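Local coordinates for protein ornithine carbamoyltransferase (Gloeobacter violaceus, PDB 3GD5) that probably catalyses the reversible transfer of the carbamoyl group from carbamoyl phosphate to ornithine, giving citrulline and phosphate in arginine biosynthesis, at residues A[275-280]-A[284-289]; A[190-195]-A[248-253]. One frame throughout, in Å; residues are numbered along the deposited sequence.

Contact 1 (A[275-280]-A[284-289]); sequences AHRGEE and EVMEGP
Met286, on the short helix 283-287, meets both Ala275 and Arg277 of the loop that follows strand 268-271. Its sulfur lies 3.5 Å from Ala275 CB, an apolar touch at the buried end of the contact. The same SD comes within 3.1 Å of Arg277 NH1, a close approach oblique to the guanidinium plane. The Met286 side chain is bent at its last torsion, which brings CE to 3.5 Å from Arg277 NH2. Its chi1 of -128° lies well off a staggered position, so the thioether probably holds this place at some torsional cost; behind it, Ile293 and Trp294 of helix 293-312 complete the packing. The loop met here continues the HCLP motif of ornithine carbamoyltransferases, in which Cys272 and Leu273 are thought to bind carbamoyl phosphate, and the side chain of Ala275 lies close to that of Leu273. Next along the helix, Glu287 forms a long salt bridge, its OE2 standing 3.3 Å from Arg277 NH2. The arginine side chain crosses the methionine at about a right angle to reach it. Guanidinium and carboxylate planes are tilted by 30° and the approach is oblique, so this is a loose pairing rather than a flat two-pronged one. Arg277 has further salt bridges, from NH1 to Asp283 at the start of the helix and, more strongly, from NH2 to Asp95 of a second subunit. Replacing Arg277 by alanine is likely to leave Asp283, Glu287 and Asp95 of the second subunit without this shared cation and to open a gap beside the Met286 thioether. Glu287 too has its stronger partner across the subunit boundary, where OE1 pairs with Arg98 of the same second subunit.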
ATOM      1  N   ALA A 275      15.991  21.122  -8.529  1.00 35.82           N
ATOM      2  CA  ALA A 275      15.578  22.505  -8.289  1.00 36.46           C
ATOM      3  C   ALA A 275      14.066  22.716  -8.384  1.00 37.19           C
ATOM      4  O   ALA A 275      13.384  22.059  -9.174  1.00 35.27           O
ATOM      5  CB  ALA A 275      16.280  23.423  -9.282  1.00 36.15           C
ATOM      6  N   HIS A 276      13.549  23.636  -7.575  1.00 36.31           N
ATOM      7  CA  HIS A 276      12.134  23.970  -7.609  1.00 37.61           C
ATOM      8  C   HIS A 276      12.034  25.392  -8.162  1.00 38.92           C
ATOM      9  O   HIS A 276      12.055  26.361  -7.393  1.00 39.09           O
ATOM     10  CB  HIS A 276      11.505  23.928  -6.210  1.00 36.86           C
ATOM     11  CG  HIS A 276      11.609  22.598  -5.532  1.00 38.64           C
ATOM     12  ND1 HIS A 276      11.563  21.403  -6.218  1.00 40.10           N
ATOM     13  CD2 HIS A 276      11.763  22.275  -4.225  1.00 38.08           C
ATOM     14  CE1 HIS A 276      11.694  20.402  -5.365  1.00 39.30           C
ATOM     15  NE2 HIS A 276      11.817  20.906  -4.149  1.00 41.01           N
ATOM     16  N   ARG A 277      11.944  25.518  -9.485  1.00 38.23           N
ATOM     17  CA  ARG A 277      11.849  26.832 -10.111  1.00 38.97           C
ATOM     18  C   ARG A 277      10.759  27.650  -9.430  1.00 38.30           C
ATOM     19  O   ARG A 277       9.709  27.124  -9.068  1.00 37.18           O
ATOM     20  CB  ARG A 277      11.546  26.697 -11.608  1.00 39.36           C
ATOM     21  CG  ARG A 277      12.661  26.038 -12.406  1.00 45.50           C
ATOM     22  CD  ARG A 277      12.208  25.676 -13.825  1.00 45.80           C
ATOM     23  NE  ARG A 277      12.977  24.555 -14.357  1.00 49.43           N
ATOM     24  CZ  ARG A 277      14.257  24.619 -14.699  1.00 49.22           C
ATOM     25  NH1 ARG A 277      14.908  25.760 -14.568  1.00 54.63           N
ATOM     26  NH2 ARG A 277      14.887  23.548 -15.156  1.00 47.60           N
ATOM     27  N   GLY A 278      11.021  28.937  -9.240  1.00 38.47           N
ATOM     28  CA  GLY A 278      10.036  29.783  -8.590  1.00 38.35           C
ATOM     29  C   GLY A 278      10.120  29.801  -7.074  1.00 39.05           C
ATOM     30  O   GLY A 278       9.405  30.571  -6.434  1.00 37.93           O
ATOM     31  N   GLU A 279      10.964  28.949  -6.489  1.00 39.13           N
ATOM     32  CA  GLU A 279      11.124  28.929  -5.029  1.00 40.77           C
ATOM     33  C   GLU A 279      12.510  29.420  -4.672  1.00 41.10           C
ATOM     34  O   GLU A 279      12.716  30.620  -4.486  1.00 41.55           O
ATOM     35  CB  GLU A 279      10.921  27.523  -4.432  1.00 41.13           C
ATOM     36  CG  GLU A 279       9.546  26.914  -4.696  1.00 45.25           C
ATOM     37  CD  GLU A 279       9.126  25.885  -3.648  1.00 46.70           C
ATOM     38  OE1 GLU A 279       9.937  25.005  -3.286  1.00 46.91           O
ATOM     39  OE2 GLU A 279       7.966  25.952  -3.186  1.00 48.29           O
ATOM     40  N   GLU A 280      13.469  28.498  -4.597  1.00 41.56           N
ATOM     41  CA  GLU A 280      14.834  28.862  -4.244  1.00 40.17           C
ATOM     42  C   GLU A 280      15.600  29.467  -5.418  1.00 40.33           C
ATOM     43  O   GLU A 280      16.651  30.073  -5.219  1.00 38.25           O
ATOM     44  CB  GLU A 280      15.593  27.653  -3.690  1.00 39.70           C
ATOM     45  CG  GLU A 280      16.029  26.636  -4.739  1.00 39.72           C
ATOM     46  CD  GLU A 280      14.923  25.667  -5.145  1.00 39.80           C
ATOM     47  OE1 GLU A 280      13.816  25.717  -4.568  1.00 38.25           O
ATOM     48  OE2 GLU A 280      15.175  24.844  -6.042  1.00 38.63           O
ATOM     49  N   GLU A 284      14.852  31.718 -15.040  1.00 46.07           N
ATOM     50  CA  GLU A 284      15.742  32.660 -15.708  1.00 46.44           C
ATOM     51  C   GLU A 284      17.198  32.487 -15.295  1.00 45.77           C
ATOM     52  O   GLU A 284      18.087  32.373 -16.143  1.00 44.25           O
ATOM     53  CB  GLU A 284      15.293  34.087 -15.404  1.00 49.51           C
ATOM     54  CG  GLU A 284      16.125  35.171 -16.063  1.00 53.05           C
ATOM     55  CD  GLU A 284      15.634  36.562 -15.708  1.00 56.60           C
ATOM     56  OE1 GLU A 284      15.832  36.988 -14.550  1.00 58.45           O
ATOM     57  OE2 GLU A 284      15.038  37.225 -16.585  1.00 58.56           O
ATOM     58  N   VAL A 285      17.442  32.469 -13.990  1.00 45.91           N
ATOM     59  CA  VAL A 285      18.801  32.317 -13.487  1.00 45.49           C
ATOM     60  C   VAL A 285      19.317  30.908 -13.755  1.00 45.36           C
ATOM     61  O   VAL A 285      20.440  30.725 -14.232  1.00 45.17           O
ATOM     62  CB  VAL A 285      18.874  32.609 -11.976  1.00 45.80           C
ATOM     63  CG1 VAL A 285      20.289  32.391 -11.467  1.00 44.73           C
ATOM     64  CG2 VAL A 285      18.437  34.039 -11.710  1.00 45.86           C
ATOM     65  N   MET A 286      18.494  29.912 -13.458  1.00 44.80           N
ATOM     66  CA  MET A 286      18.900  28.529 -13.675  1.00 43.81           C
ATOM     67  C   MET A 286      19.312  28.294 -15.123  1.00 44.37           C
ATOM     68  O   MET A 286      20.311  27.629 -15.394  1.00 44.67           O
ATOM     69  CB  MET A 286      17.753  27.587 -13.331  1.00 42.38           C
ATOM     70  CG  MET A 286      18.132  26.482 -12.372  1.00 41.17           C
ATOM     71  SD  MET A 286      16.791  25.347 -12.171  1.00 33.80           S
ATOM     72  CE  MET A 286      17.535  23.876 -12.927  1.00 37.81           C
ATOM     73  N   GLU A 287      18.528  28.838 -16.048  1.00 45.43           N
ATOM     74  CA  GLU A 287      18.788  28.686 -17.476  1.00 46.80           C
ATOM     75  C   GLU A 287      19.688  29.796 -18.019  1.00 47.87           C
ATOM     76  O   GLU A 287      20.099  29.756 -19.177  1.00 49.07           O
ATOM     77  CB  GLU A 287      17.463  28.699 -18.249  1.00 47.72           C
ATOM     78  CG  GLU A 287      16.453  27.623 -17.848  1.00 46.27           C
ATOM     79  CD  GLU A 287      16.962  26.215 -18.103  1.00 45.50           C
ATOM     80  OE1 GLU A 287      17.934  26.062 -18.870  1.00 44.14           O
ATOM     81  OE2 GLU A 287      16.379  25.260 -17.546  1.00 46.22           O
ATOM     82  N   GLY A 288      19.986  30.782 -17.178  1.00 48.79           N
ATOM     83  CA  GLY A 288      20.812  31.905 -17.593  1.00 48.72           C
ATOM     84  C   GLY A 288      22.281  31.632 -17.867  1.00 48.69           C
ATOM     85  O   GLY A 288      22.749  30.502 -17.737  1.00 47.91           O
ATOM     86  N   PRO A 289      23.040  32.673 -18.247  1.00 48.82           N
ATOM     87  CA  PRO A 289      24.471  32.581 -18.553  1.00 48.71           C
ATOM     88  C   PRO A 289      25.438  32.492 -17.369  1.00 47.47           C
ATOM     89  O   PRO A 289      26.627  32.235 -17.567  1.00 45.58           O
ATOM     90  CB  PRO A 289      24.714  33.827 -19.406  1.00 49.83           C
ATOM     91  CG  PRO A 289      23.790  34.815 -18.799  1.00 49.89           C
ATOM     92  CD  PRO A 289      22.520  34.005 -18.608  1.00 49.49           C
TER

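Contact 2 (A[190-195]-A[248-253]); sequences EGFTPD and QLFEQY
The contact belongs to the ornithine-binding domain, beside the base of the SMG loop, the segment that in ornithine carbamoyltransferases closes over the amino-acid substrate. Phe192, in the loop joining strand 183-187 to helix 196-209, packs against Leu249 and Phe250 of the short helix 247-250. The two phenyl rings form a T-shaped (edge-to-face) pair with centroids 5.0 Å apart and planes at 71°. Phe250 presents its edge: CE2 stands over one face of Phe192, 3.7 Å above the plane and offset toward the rim, while CZ comes within 3.6 Å of Phe192 CD2. A chi1 of -91° carries the Phe250 ring to this face, although its CB does not point straight at the loop. Trp234 also stacks with the Phe250 ring, and Thr235 touches both phenylalanines. These two residues come shortly after Asp232, a probable ornithine ligand, and lead into Ser236 and Met237 of the SMG loop. The aromatic pair thus packs beside the approach to this loop, where the absence of residues 236-244 from the model is consistent with a mobile segment. Leu249 adds an aliphatic touch, its CD2 lying 3.5 Å from Phe192 CE1 and 4.0 Å from Phe192 CZ, oblique to the ring. With chi1 at -179°, the Leu249 side chain extends away from its own backbone N, and this one branch reaches the CE1-CZ side of the ring. A third subunit shares in the packing: its His245 meets the Phe192 ring at about a right angle, and its Leu249 also touches Phe192. From Phe250 to Tyr253 the chain makes a type I beta turn, closed by the bond from Tyr253 N to Phe250 O at 2.8 Å, and Tyr253 OH is held by the carbonyl of Arg217.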
ATOM      1  N   GLU A 190      15.613  32.615  10.466  1.00 47.54           N
ATOM      2  CA  GLU A 190      15.956  32.484  11.877  1.00 49.75           C
ATOM      3  C   GLU A 190      16.061  31.070  12.457  1.00 49.95           C
ATOM      4  O   GLU A 190      17.068  30.730  13.084  1.00 52.41           O
ATOM      5  CB  GLU A 190      14.971  33.298  12.715  1.00 51.27           C
ATOM      6  CG  GLU A 190      15.261  33.295  14.196  1.00 56.05           C
ATOM      7  CD  GLU A 190      14.396  34.290  14.935  1.00 60.00           C
ATOM      8  OE1 GLU A 190      14.506  35.499  14.632  1.00 61.06           O
ATOM      9  OE2 GLU A 190      13.604  33.870  15.810  1.00 62.72           O
ATOM     10  N   GLY A 191      15.039  30.245  12.267  1.00 47.01           N
ATOM     11  CA  GLY A 191      15.102  28.905  12.831  1.00 46.96           C
ATOM     12  C   GLY A 191      15.708  27.818  11.957  1.00 46.11           C
ATOM     13  O   GLY A 191      15.664  26.634  12.303  1.00 45.98           O
ATOM     14  N   PHE A 192      16.285  28.203  10.827  1.00 44.40           N
ATOM     15  CA  PHE A 192      16.864  27.217   9.930  1.00 44.49           C
ATOM     16  C   PHE A 192      18.328  27.501   9.671  1.00 43.87           C
ATOM     17  O   PHE A 192      18.787  27.413   8.541  1.00 43.40           O
ATOM     18  CB  PHE A 192      16.099  27.195   8.602  1.00 44.71           C
ATOM     19  CG  PHE A 192      14.631  26.887   8.750  1.00 44.96           C
ATOM     20  CD1 PHE A 192      13.773  27.801   9.355  1.00 44.75           C
ATOM     21  CD2 PHE A 192      14.116  25.670   8.312  1.00 45.95           C
ATOM     22  CE1 PHE A 192      12.423  27.513   9.528  1.00 45.85           C
ATOM     23  CE2 PHE A 192      12.764  25.367   8.478  1.00 45.88           C
ATOM     24  CZ  PHE A 192      11.913  26.293   9.091  1.00 46.99           C
ATOM     25  N   THR A 193      19.061  27.837  10.727  1.00 44.06           N
ATOM     26  CA  THR A 193      20.480  28.138  10.598  1.00 43.51           C
ATOM     27  C   THR A 193      21.303  26.852  10.638  1.00 42.24           C
ATOM     28  O   THR A 193      20.814  25.805  11.070  1.00 39.68           O
ATOM     29  CB  THR A 193      20.961  29.068  11.745  1.00 45.96           C
ATOM     30  OG1 THR A 193      20.831  28.391  13.003  1.00 46.19           O
ATOM     31  CG2 THR A 193      20.133  30.343  11.780  1.00 45.30           C
ATOM     32  N   PRO A 194      22.564  26.915  10.170  1.00 41.59           N
ATOM     33  CA  PRO A 194      23.468  25.764  10.154  1.00 41.79           C
ATOM     34  C   PRO A 194      23.717  25.322  11.587  1.00 42.79           C
ATOM     35  O   PRO A 194      23.561  26.111  12.515  1.00 42.89           O
ATOM     36  CB  PRO A 194      24.747  26.325   9.537  1.00 41.26           C
ATOM     37  CG  PRO A 194      24.276  27.482   8.724  1.00 42.42           C
ATOM     38  CD  PRO A 194      23.223  28.100   9.593  1.00 40.87           C
ATOM     39  N   ASP A 195      24.111  24.068  11.760  1.00 44.63           N
ATOM     40  CA  ASP A 195      24.415  23.529  13.080  1.00 46.01           C
ATOM     41  C   ASP A 195      25.557  24.363  13.682  1.00 47.04           C
ATOM     42  O   ASP A 195      26.674  24.373  13.156  1.00 48.32           O
ATOM     43  CB  ASP A 195      24.832  22.067  12.934  1.00 47.25           C
ATOM     44  CG  ASP A 195      25.413  21.488  14.206  1.00 50.30           C
ATOM     45  OD1 ASP A 195      25.468  22.204  15.231  1.00 49.85           O
ATOM     46  OD2 ASP A 195      25.821  20.303  14.170  1.00 51.73           O
ATOM     47  N   GLN A 248       6.296  32.058   3.181  1.00 73.56           N
ATOM     48  CA  GLN A 248       6.508  33.287   3.943  1.00 74.28           C
ATOM     49  C   GLN A 248       7.577  33.045   5.001  1.00 73.48           C
ATOM     50  O   GLN A 248       7.319  33.196   6.191  1.00 74.53           O
ATOM     51  CB  GLN A 248       5.207  33.716   4.633  1.00 75.68           C
ATOM     52  CG  GLN A 248       4.075  34.113   3.692  1.00 78.29           C
ATOM     53  CD  GLN A 248       4.321  35.442   3.004  1.00 79.31           C
ATOM     54  OE1 GLN A 248       4.439  36.479   3.660  1.00 79.97           O
ATOM     55  NE2 GLN A 248       4.397  35.419   1.678  1.00 79.63           N
ATOM     56  N   LEU A 249       8.775  32.675   4.562  1.00 71.48           N
ATOM     57  CA  LEU A 249       9.872  32.392   5.479  1.00 70.02           C
ATOM     58  C   LEU A 249      11.153  32.131   4.697  1.00 68.40           C
ATOM     59  O   LEU A 249      12.233  32.579   5.081  1.00 67.95           O
ATOM     60  CB  LEU A 249       9.529  31.170   6.331  1.00 70.83           C
ATOM     61  CG  LEU A 249      10.523  30.703   7.395  1.00 72.06           C
ATOM     62  CD1 LEU A 249      10.928  31.866   8.291  1.00 72.69           C
ATOM     63  CD2 LEU A 249       9.878  29.595   8.215  1.00 72.40           C
ATOM     64  N   PHE A 250      11.014  31.399   3.596  1.00 66.23           N
ATOM     65  CA  PHE A 250      12.133  31.067   2.723  1.00 63.72           C
ATOM     66  C   PHE A 250      12.067  31.924   1.464  1.00 63.13           C
ATOM     67  O   PHE A 250      13.049  32.065   0.737  1.00 63.47           O
ATOM     68  CB  PHE A 250      12.062  29.592   2.337  1.00 62.46           C
ATOM     69  CG  PHE A 250      12.800  28.683   3.268  1.00 60.61           C
ATOM     70  CD1 PHE A 250      14.187  28.599   3.218  1.00 59.92           C
ATOM     71  CD2 PHE A 250      12.112  27.905   4.189  1.00 59.25           C
ATOM     72  CE1 PHE A 250      14.880  27.748   4.073  1.00 60.36           C
ATOM     73  CE2 PHE A 250      12.797  27.051   5.050  1.00 59.39           C
ATOM     74  CZ  PHE A 250      14.183  26.970   4.991  1.00 60.05           C
ATOM     75  N   GLU A 251      10.890  32.491   1.232  1.00 61.91           N
ATOM     76  CA  GLU A 251      10.604  33.330   0.075  1.00 61.88           C
ATOM     77  C   GLU A 251      11.708  34.310  -0.333  1.00 60.63           C
ATOM     78  O   GLU A 251      12.100  34.356  -1.497  1.00 59.60           O
ATOM     79  CB  GLU A 251       9.309  34.100   0.340  1.00 64.03           C
ATOM     80  CG  GLU A 251       8.605  34.617  -0.895  1.00 66.30           C
ATOM     81  CD  GLU A 251       7.298  35.307  -0.552  1.00 68.08           C
ATOM     82  OE1 GLU A 251       6.565  35.694  -1.488  1.00 68.80           O
ATOM     83  OE2 GLU A 251       7.009  35.464   0.657  1.00 66.73           O
ATOM     84  N   GLN A 252      12.202  35.090   0.626  1.00 59.80           N
ATOM     85  CA  GLN A 252      13.240  36.091   0.368  1.00 58.12           C
ATOM     86  C   GLN A 252      14.619  35.493   0.084  1.00 56.50           C
ATOM     87  O   GLN A 252      15.548  36.211  -0.298  1.00 54.94           O
ATOM     88  CB  GLN A 252      13.356  37.046   1.563  1.00 59.61           C
ATOM     89  CG  GLN A 252      12.032  37.378   2.240  1.00 63.33           C
ATOM     90  CD  GLN A 252      11.650  36.378   3.331  1.00 65.88           C
ATOM     91  OE1 GLN A 252      11.680  35.158   3.125  1.00 65.64           O
ATOM     92  NE2 GLN A 252      11.280  36.897   4.499  1.00 66.32           N
ATOM     93  N   TYR A 253      14.747  34.184   0.275  1.00 54.30           N
ATOM     94  CA  TYR A 253      16.012  33.489   0.066  1.00 52.82           C
ATOM     95  C   TYR A 253      16.060  32.807  -1.292  1.00 53.20           C
ATOM     96  O   TYR A 253      16.432  31.635  -1.415  1.00 56.06           O
ATOM     97  CB  TYR A 253      16.207  32.471   1.185  1.00 51.28           C
ATOM     98  CG  TYR A 253      16.302  33.125   2.539  1.00 50.42           C
ATOM     99  CD1 TYR A 253      17.540  33.499   3.066  1.00 48.80           C
ATOM    100  CD2 TYR A 253      15.154  33.418   3.274  1.00 47.73           C
ATOM    101  CE1 TYR A 253      17.633  34.146   4.289  1.00 47.69           C
ATOM    102  CE2 TYR A 253      15.237  34.069   4.497  1.00 48.61           C
ATOM    103  CZ  TYR A 253      16.481  34.432   4.997  1.00 48.17           C
ATOM    104  OH  TYR A 253      16.573  35.106   6.194  1.00 48.34           O
TER

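How the contacts relate
Both contacts lie in the ornithine-binding domain, with centres about 19 Å apart and nearest atoms about 4 Å apart, not touching. They follow in series along the chain: contact 2 is complete before contact 1 begins. Their loops leave different strands of one five-stranded parallel sheet, 183-187 for contact 2 and the outermost strand 268-271 for contact 1. Trp234 bridges them, stacking on Phe250 while touching Glu279, and Arg246, just before helix 247-250, forms a salt bridge with Glu279. Contact 1 faces a second subunit and contact 2 a third, so these neighbouring parts of the domain join different interfaces of the hexamer.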